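PDB 3MT1: putative carboxynorspermidine decarboxylase protein from Sinorhizobium meliloti, which probably decarboxylates carboxynorspermidine and carboxyspermidine to norspermidine and spermidine, using pyridoxal 5'-phosphate, in polyamine biosynthesis. Local coordinates for residues B[61-66]-B[90-95]; B[161-166]-B[174-179]. All coordinates share one frame; numbering follows the deposited sequence.

Interaction 1 of 2, residues B[61-66]-B[90-95]; sequences FEVRLG and VSHADK
Val63 meets His92 through both of its methyl groups: Val63 CG1 and CG2 both abut His92 CB, each at 4.0 Å. With CG2 anti to the backbone N (chi1 83° for CG1), that branch also reaches the next residue, where Val63 CG2 is 4.2 Å from Ala93 CB. Val63 and Ala93 are both buried, and each also rests on strand 73-77, on Thr74 and Ala76 respectively.

Arg64 follows, and here the backbone itself takes part. Its CA stands 4.0 Å from the centroid of the His92 imidazole and only 8° off the ring normal, a CH-pi contact over the face. Arg64 CA and His92 CA are the nearest pair of CA atoms across the segments, 6.2 Å apart. Arg64 CB is 3.8 Å from His92 NE2; the extended chain then runs over that nitrogen and past the rim of the ring. The guanidinium plane is turned 18° from the ring plane, yet the group lies beyond the imidazole and does not stack on it. Its NE forms a salt bridge with Glu68, and Tyr357 of the second subunit receives the group in a cation-pi contact.

No hydrogen bond joins the two segments; the evidence is for van der Waals and CH-pi packing. Such side-by-side packing of helices 60-70 and 83-92, which follow successive parallel strands, is characteristic of the outer helical layer of a beta/alpha barrel.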
ATOM      1  N   PHE B  61      11.285 -11.860  -7.291  1.00 29.87           N
ATOM      2  CA  PHE B  61      10.080 -12.635  -7.093  1.00 28.23           C
ATOM      3  C   PHE B  61       9.196 -12.654  -8.336  1.00 27.78           C
ATOM      4  O   PHE B  61       8.602 -13.674  -8.665  1.00 27.89           O
ATOM      5  CB  PHE B  61       9.339 -12.168  -5.885  1.00 27.93           C
ATOM      6  CG  PHE B  61      10.009 -12.515  -4.576  1.00 25.39           C
ATOM      7  CD1 PHE B  61      11.133 -13.315  -4.531  1.00 21.40           C
ATOM      8  CD2 PHE B  61       9.462 -12.060  -3.371  1.00 24.52           C
ATOM      9  CE1 PHE B  61      11.737 -13.635  -3.333  1.00 21.96           C
ATOM     10  CE2 PHE B  61      10.044 -12.414  -2.139  1.00 25.26           C
ATOM     11  CZ  PHE B  61      11.191 -13.203  -2.122  1.00 24.36           C
ATOM     12  N   GLU B  62       9.165 -11.553  -9.071  1.00 27.36           N
ATOM     13  CA  GLU B  62       8.331 -11.509 -10.258  1.00 27.17           C
ATOM     14  C   GLU B  62       8.834 -12.425 -11.376  1.00 27.11           C
ATOM     15  O   GLU B  62       8.031 -13.210 -11.949  1.00 26.30           O
ATOM     16  CB  GLU B  62       8.057 -10.083 -10.735  1.00 27.05           C
ATOM     17  CG  GLU B  62       6.991  -9.400  -9.879  1.00 29.87           C
ATOM     18  CD  GLU B  62       6.541  -7.960 -10.357  1.00 34.91           C
ATOM     19  OE1 GLU B  62       7.204  -7.308 -11.213  1.00 30.49           O
ATOM     20  OE2 GLU B  62       5.481  -7.495  -9.842  1.00 38.75           O
ATOM     21  N   VAL B  63      10.140 -12.372 -11.653  1.00 26.39           N
ATOM     22  CA  VAL B  63      10.720 -13.297 -12.607  1.00 27.63           C
ATOM     23  C   VAL B  63      10.534 -14.771 -12.225  1.00 27.66           C
ATOM     24  O   VAL B  63      10.203 -15.596 -13.072  1.00 27.89           O
ATOM     25  CB  VAL B  63      12.200 -12.989 -12.956  1.00 29.41           C
ATOM     26  CG1 VAL B  63      13.196 -13.566 -11.904  1.00 29.51           C
ATOM     27  CG2 VAL B  63      12.517 -13.565 -14.339  1.00 31.01           C
ATOM     28  N   ARG B  64      10.703 -15.101 -10.959  1.00 27.48           N
ATOM     29  CA  ARG B  64      10.379 -16.466 -10.522  1.00 28.75           C
ATOM     30  C   ARG B  64       8.880 -16.809 -10.738  1.00 29.58           C
ATOM     31  O   ARG B  64       8.533 -17.920 -11.249  1.00 30.11           O
ATOM     32  CB  ARG B  64      10.779 -16.679  -9.062  1.00 29.60           C
ATOM     33  CG  ARG B  64      10.399 -18.009  -8.489  1.00 28.62           C
ATOM     34  CD  ARG B  64      11.232 -18.269  -7.260  1.00 30.19           C
ATOM     35  NE  ARG B  64      10.856 -19.508  -6.586  1.00 33.51           N
ATOM     36  CZ  ARG B  64      11.312 -19.881  -5.396  1.00 34.34           C
ATOM     37  NH1 ARG B  64      12.137 -19.095  -4.724  1.00 37.01           N
ATOM     38  NH2 ARG B  64      10.904 -21.019  -4.853  1.00 35.29           N
ATOM     39  N   LEU B  65       8.004 -15.869 -10.396  1.00 27.95           N
ATOM     40  CA  LEU B  65       6.594 -16.145 -10.551  1.00 29.09           C
ATOM     41  C   LEU B  65       6.284 -16.413 -12.017  1.00 30.08           C
ATOM     42  O   LEU B  65       5.532 -17.327 -12.296  1.00 32.33           O
ATOM     43  CB  LEU B  65       5.711 -14.998 -10.024  1.00 28.13           C
ATOM     44  CG  LEU B  65       4.207 -15.148 -10.235  1.00 26.92           C
ATOM     45  CD1 LEU B  65       3.601 -16.195  -9.308  1.00 27.77           C
ATOM     46  CD2 LEU B  65       3.536 -13.875 -10.005  1.00 27.16           C
ATOM     47  N   GLY B  66       6.870 -15.632 -12.942  1.00 30.52           N
ATOM     48  CA  GLY B  66       6.577 -15.744 -14.369  1.00 30.60           C
ATOM     49  C   GLY B  66       7.106 -17.063 -14.908  1.00 33.33           C
ATOM     50  O   GLY B  66       6.411 -17.743 -15.660  1.00 33.39           O
ATOM     51  N   VAL B  90      19.149 -14.617 -13.398  1.00 40.23           N
ATOM     52  CA  VAL B  90      19.647 -15.143 -14.670  1.00 40.24           C
ATOM     53  C   VAL B  90      19.135 -16.548 -14.965  1.00 40.97           C
ATOM     54  O   VAL B  90      18.786 -16.861 -16.097  1.00 42.02           O
ATOM     55  CB  VAL B  90      21.198 -15.077 -14.791  1.00 41.77           C
ATOM     56  CG1 VAL B  90      21.708 -15.965 -15.963  1.00 40.21           C
ATOM     57  CG2 VAL B  90      21.636 -13.627 -15.000  1.00 40.20           C
ATOM     58  N   SER B  91      19.062 -17.388 -13.951  1.00 41.55           N
ATOM     59  CA  SER B  91      18.584 -18.736 -14.163  1.00 42.19           C
ATOM     60  C   SER B  91      17.093 -18.844 -14.463  1.00 40.94           C
ATOM     61  O   SER B  91      16.678 -19.846 -14.961  1.00 41.91           O
ATOM     62  CB  SER B  91      18.923 -19.616 -12.978  1.00 43.19           C
ATOM     63  OG  SER B  91      18.189 -19.184 -11.874  1.00 44.78           O
ATOM     64  N   HIS B  92      16.291 -17.829 -14.176  1.00 40.11           N
ATOM     65  CA  HIS B  92      14.848 -17.884 -14.508  1.00 39.60           C
ATOM     66  C   HIS B  92      14.570 -17.203 -15.844  1.00 39.29           C
ATOM     67  O   HIS B  92      13.612 -17.546 -16.507  1.00 39.18           O
ATOM     68  CB  HIS B  92      13.937 -17.217 -13.444  1.00 38.16           C
ATOM     69  CG  HIS B  92      13.893 -17.921 -12.119  1.00 38.07           C
ATOM     70  ND1 HIS B  92      13.368 -19.183 -11.957  1.00 40.99           N
ATOM     71  CD2 HIS B  92      14.270 -17.515 -10.882  1.00 37.48           C
ATOM     72  CE1 HIS B  92      13.457 -19.538 -10.684  1.00 41.57           C
ATOM     73  NE2 HIS B  92      14.001 -18.542 -10.010  1.00 38.99           N
ATOM     74  N   ALA B  93      15.410 -16.247 -16.227  1.00 39.97           N
ATOM     75  CA  ALA B  93      15.117 -15.374 -17.359  1.00 40.56           C
ATOM     76  C   ALA B  93      15.666 -15.902 -18.682  1.00 42.16           C
ATOM     77  O   ALA B  93      16.708 -16.544 -18.705  1.00 43.98           O
ATOM     78  CB  ALA B  93      15.663 -13.970 -17.093  1.00 39.96           C
ATOM     79  N   ASP B  94      14.971 -15.615 -19.781  1.00 42.55           N
ATOM     80  CA  ASP B  94      15.497 -15.831 -21.133  1.00 43.58           C
ATOM     81  C   ASP B  94      16.170 -14.590 -21.679  1.00 43.65           C
ATOM     82  O   ASP B  94      17.101 -14.658 -22.463  1.00 44.98           O
ATOM     83  CB  ASP B  94      14.359 -16.219 -22.057  1.00 44.10           C
ATOM     84  CG  ASP B  94      13.780 -17.558 -21.696  1.00 45.92           C
ATOM     85  OD1 ASP B  94      14.573 -18.516 -21.589  1.00 50.07           O
ATOM     86  OD2 ASP B  94      12.551 -17.656 -21.496  1.00 46.12           O
ATOM     87  N   LYS B  95      15.679 -13.444 -21.258  1.00 43.04           N
ATOM     88  CA  LYS B  95      16.287 -12.192 -21.582  1.00 42.87           C
ATOM     89  C   LYS B  95      16.417 -11.425 -20.285  1.00 42.83           C
ATOM     90  O   LYS B  95      15.605 -11.598 -19.343  1.00 42.19           O
ATOM     91  CB  LYS B  95      15.450 -11.457 -22.633  1.00 42.54           C
ATOM     92  CG  LYS B  95      15.529 -12.178 -23.988  1.00 43.39           C
ATOM     93  CD  LYS B  95      14.912 -11.393 -25.127  1.00 45.19           C
ATOM     94  CE  LYS B  95      14.877 -12.156 -26.456  1.00 42.78           C
ATOM     95  NZ  LYS B  95      13.996 -13.366 -26.342  1.00 42.91           N
TER

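Interaction 2 of 2, residues B[161-166]-B[174-179]; sequences IHNNCE and DRMLGE
Two consecutive amides, Asn163 and Asn164, receive Met176, a selenomethionine, from different directions. Above the Asn164 amide plane and just beyond its oxygen stands the Met176 methyl, not over the middle of the group. The Asn163 amide, its plane turned about 62° from that of Asn164, is met obliquely at its nitrogen end, with Met176 CB and SE both to one side of the plane. This is the beta/alpha connection of the barrel between strand 158-160 and helix 170-190, where the loop folds back on the helix it leads into.

The Asn163 and Met176 side chains run alongside one another but head opposite ways, which brings Asn163 ND2 to 3.5 Å from Met176 CB. Bends at chi2 (-106°) and chi3 (-98°) carry the far end of Met176 back to Asn164. No hydrogen bond links the segments; the selenomethionine packs on two amides by van der Waals contact. The Asn164 side-chain carbonyl accepts a hydrogen bond from Asn167 ND2, while Phe173 and Ile200 pack beside it. The Asn164 side chain lies about 11 Å from that of Glu233, a predicted substrate-binding residue, too far for direct contact. The shortest approach joins Asn164 OD1 to Met176 CE at 3.3 Å.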
ATOM      1  N   ILE B 161      12.683  -0.001 -24.661  1.00 57.70           N
ATOM      2  CA  ILE B 161      12.234   1.396 -24.688  1.00 60.81           C
ATOM      3  C   ILE B 161      10.800   1.430 -24.208  1.00 61.06           C
ATOM      4  O   ILE B 161       9.941   0.787 -24.788  1.00 61.55           O
ATOM      5  CB  ILE B 161      12.275   2.005 -26.124  1.00 62.48           C
ATOM      6  CG1 ILE B 161      13.697   2.370 -26.537  1.00 63.96           C
ATOM      7  CG2 ILE B 161      11.414   3.245 -26.222  1.00 63.75           C
ATOM      8  CD1 ILE B 161      14.399   1.246 -27.279  1.00 66.38           C
ATOM      9  N   HIS B 162      10.533   2.158 -23.140  1.00 62.23           N
ATOM     10  CA  HIS B 162       9.193   2.203 -22.591  1.00 62.64           C
ATOM     11  C   HIS B 162       8.890   3.664 -22.260  1.00 64.94           C
ATOM     12  O   HIS B 162       9.227   4.179 -21.181  1.00 64.63           O
ATOM     13  CB  HIS B 162       9.077   1.260 -21.383  1.00 61.60           C
ATOM     14  CG  HIS B 162       7.763   1.336 -20.662  1.00 62.60           C
ATOM     15  ND1 HIS B 162       6.691   0.530 -20.973  1.00 62.53           N
ATOM     16  CD2 HIS B 162       7.359   2.108 -19.623  1.00 64.84           C
ATOM     17  CE1 HIS B 162       5.680   0.809 -20.169  1.00 63.45           C
ATOM     18  NE2 HIS B 162       6.058   1.763 -19.340  1.00 64.65           N
ATOM     19  N   ASN B 163       8.298   4.340 -23.244  1.00 67.15           N
ATOM     20  CA  ASN B 163       7.881   5.733 -23.102  1.00 69.49           C
ATOM     21  C   ASN B 163       6.377   5.912 -22.875  1.00 69.55           C
ATOM     22  O   ASN B 163       5.966   6.732 -22.038  1.00 71.43           O
ATOM     23  CB  ASN B 163       8.339   6.564 -24.299  1.00 71.18           C
ATOM     24  CG  ASN B 163       8.109   5.858 -25.609  1.00 71.70           C
ATOM     25  OD1 ASN B 163       8.005   4.634 -25.644  1.00 70.98           O
ATOM     26  ND2 ASN B 163       8.039   6.622 -26.705  1.00 73.98           N
ATOM     27  N   ASN B 164       5.555   5.162 -23.602  1.00 68.33           N
ATOM     28  CA  ASN B 164       4.105   5.360 -23.541  1.00 68.03           C
ATOM     29  C   ASN B 164       3.527   5.132 -22.160  1.00 66.78           C
ATOM     30  O   ASN B 164       4.108   4.409 -21.351  1.00 65.43           O
ATOM     31  CB  ASN B 164       3.400   4.493 -24.575  1.00 67.63           C
ATOM     32  CG  ASN B 164       3.961   4.697 -25.946  1.00 68.72           C
ATOM     33  OD1 ASN B 164       3.450   5.507 -26.721  1.00 70.72           O
ATOM     34  ND2 ASN B 164       5.052   4.005 -26.246  1.00 67.79           N
ATOM     35  N   CYS B 165       2.389   5.753 -21.883  1.00 67.04           N
ATOM     36  CA  CYS B 165       1.845   5.645 -20.559  1.00 66.30           C
ATOM     37  C   CYS B 165       0.374   5.259 -20.484  1.00 65.23           C
ATOM     38  O   CYS B 165       0.047   4.153 -20.109  1.00 64.65           O
ATOM     39  CB  CYS B 165       2.139   6.905 -19.769  1.00 68.03           C
ATOM     40  SG  CYS B 165       1.903   6.592 -18.007  1.00 70.73           S
ATOM     41  N   GLU B 166      -0.531   6.154 -20.814  1.00 65.35           N
ATOM     42  CA  GLU B 166      -1.925   5.750 -20.804  1.00 64.22           C
ATOM     43  C   GLU B 166      -2.371   5.789 -22.246  1.00 63.69           C
ATOM     44  O   GLU B 166      -3.547   5.987 -22.523  1.00 65.25           O
ATOM     45  CB  GLU B 166      -2.766   6.715 -19.955  1.00 66.19           C
ATOM     46  CG  GLU B 166      -2.928   8.173 -20.549  1.00 68.43           C
ATOM     47  CD  GLU B 166      -2.907   9.290 -19.474  1.00 69.67           C
ATOM     48  OE1 GLU B 166      -3.322  10.444 -19.775  1.00 71.95           O
ATOM     49  OE2 GLU B 166      -2.462   9.013 -18.342  1.00 66.77           O
ATOM     50  N   ASP B 174       2.067   6.398 -32.880  1.00 55.42           N
ATOM     51  CA  ASP B 174       2.779   6.472 -34.154  1.00 57.77           C
ATOM     52  C   ASP B 174       3.918   7.496 -34.165  1.00 59.02           C
ATOM     53  O   ASP B 174       5.018   7.192 -34.659  1.00 58.77           O
ATOM     54  CB  ASP B 174       1.863   6.734 -35.342  1.00 59.86           C
ATOM     55  CG  ASP B 174       2.649   6.824 -36.636  1.00 63.70           C
ATOM     56  OD1 ASP B 174       3.509   5.916 -36.855  1.00 63.67           O
ATOM     57  OD2 ASP B 174       2.449   7.814 -37.395  1.00 67.75           O
ATOM     58  N   ARG B 175       3.658   8.685 -33.614  1.00 59.71           N
ATOM     59  CA  ARG B 175       4.693   9.702 -33.510  1.00 61.64           C
ATOM     60  C   ARG B 175       5.825   9.330 -32.575  1.00 60.69           C
ATOM     61  O   ARG B 175       6.971   9.639 -32.843  1.00 61.36           O
ATOM     62  CB  ARG B 175       4.091  11.038 -33.109  1.00 63.08           C
ATOM     63  CG  ARG B 175       3.109  11.468 -34.130  1.00 65.07           C
ATOM     64  CD  ARG B 175       2.848  12.915 -34.082  1.00 67.15           C
ATOM     65  NE  ARG B 175       2.061  13.300 -35.238  1.00 68.87           N
ATOM     66  CZ  ARG B 175       2.582  13.820 -36.343  1.00 71.24           C
ATOM     67  NH1 ARG B 175       3.899  14.013 -36.419  1.00 69.38           N
ATOM     68  NH2 ARG B 175       1.781  14.156 -37.358  1.00 72.58           N
HETATM   69  N   MSE B 176       5.510   8.643 -31.485  1.00 60.20           N
HETATM   70  CA  MSE B 176       6.533   8.293 -30.499  1.00 60.23           C
HETATM   71  C   MSE B 176       7.491   7.253 -31.051  1.00 59.44           C
HETATM   72  O   MSE B 176       8.701   7.316 -30.828  1.00 59.86           O
HETATM   73  CB  MSE B 176       5.863   7.804 -29.245  1.00 59.06           C
HETATM   74  CG  MSE B 176       4.839   8.769 -28.787  1.00 64.58           C
HETATM   75 SE   MSE B 176       5.453   9.707 -27.245  0.75 75.94          SE
HETATM   76  CE  MSE B 176       4.489   8.569 -25.979  1.00 69.03           C
ATOM     77  N   LEU B 177       6.935   6.306 -31.793  1.00 58.57           N
ATOM     78  CA  LEU B 177       7.734   5.339 -32.485  1.00 58.54           C
ATOM     79  C   LEU B 177       8.617   6.046 -33.534  1.00 61.79           C
ATOM     80  O   LEU B 177       9.741   5.613 -33.829  1.00 61.61           O
ATOM     81  CB  LEU B 177       6.814   4.309 -33.134  1.00 57.22           C
ATOM     82  CG  LEU B 177       7.517   3.101 -33.721  1.00 56.06           C
ATOM     83  CD1 LEU B 177       8.372   2.377 -32.664  1.00 50.67           C
ATOM     84  CD2 LEU B 177       6.498   2.180 -34.367  1.00 56.09           C
ATOM     85  N   GLY B 178       8.102   7.147 -34.076  1.00 64.55           N
ATOM     86  CA  GLY B 178       8.828   7.921 -35.067  1.00 68.57           C
ATOM     87  C   GLY B 178      10.058   8.571 -34.472  1.00 70.08           C
ATOM     88  O   GLY B 178      11.133   8.489 -35.054  1.00 71.17           O
ATOM     89  N   GLU B 179       9.902   9.205 -33.310  1.00 70.78           N
ATOM     90  CA  GLU B 179      11.031   9.857 -32.621  1.00 72.61           C
ATOM     91  C   GLU B 179      12.054   8.851 -32.090  1.00 71.05           C
ATOM     92  O   GLU B 179      13.225   9.197 -31.873  1.00 72.02           O
ATOM     93  CB  GLU B 179      10.565  10.841 -31.521  1.00 73.07           C
ATOM     94  CG  GLU B 179      10.631  12.330 -31.994  1.00 78.13           C
ATOM     95  CD  GLU B 179      10.116  13.357 -30.966  1.00 79.78           C
ATOM     96  OE1 GLU B 179       9.232  13.018 -30.136  1.00 79.33           O
ATOM     97  OE2 GLU B 179      10.600  14.512 -31.008  1.00 79.46           O
TER

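Both contacts belong to the parallel eight-stranded beta/alpha barrel that, as in its pyridoxal-phosphate-dependent relatives, is built beside a mixed beta sheet. Along the chain, both segments of interaction 1 precede those of interaction 2. Interaction 1 joins two successive barrel helices, 60-70 and 83-92, against strand 73-77; interaction 2 folds the connection after strand 158-160 onto helix 170-190, farther round the wall. Their centres are 26 Å apart and their nearest atoms about 12 Å, so they do not touch. Residues of interaction 1 also reach the second subunit, whereas no other chain of the dimer touches interaction 2, so the helix segment 61-66 borders the dimer partner, while interaction 2 is confined to its own subunit.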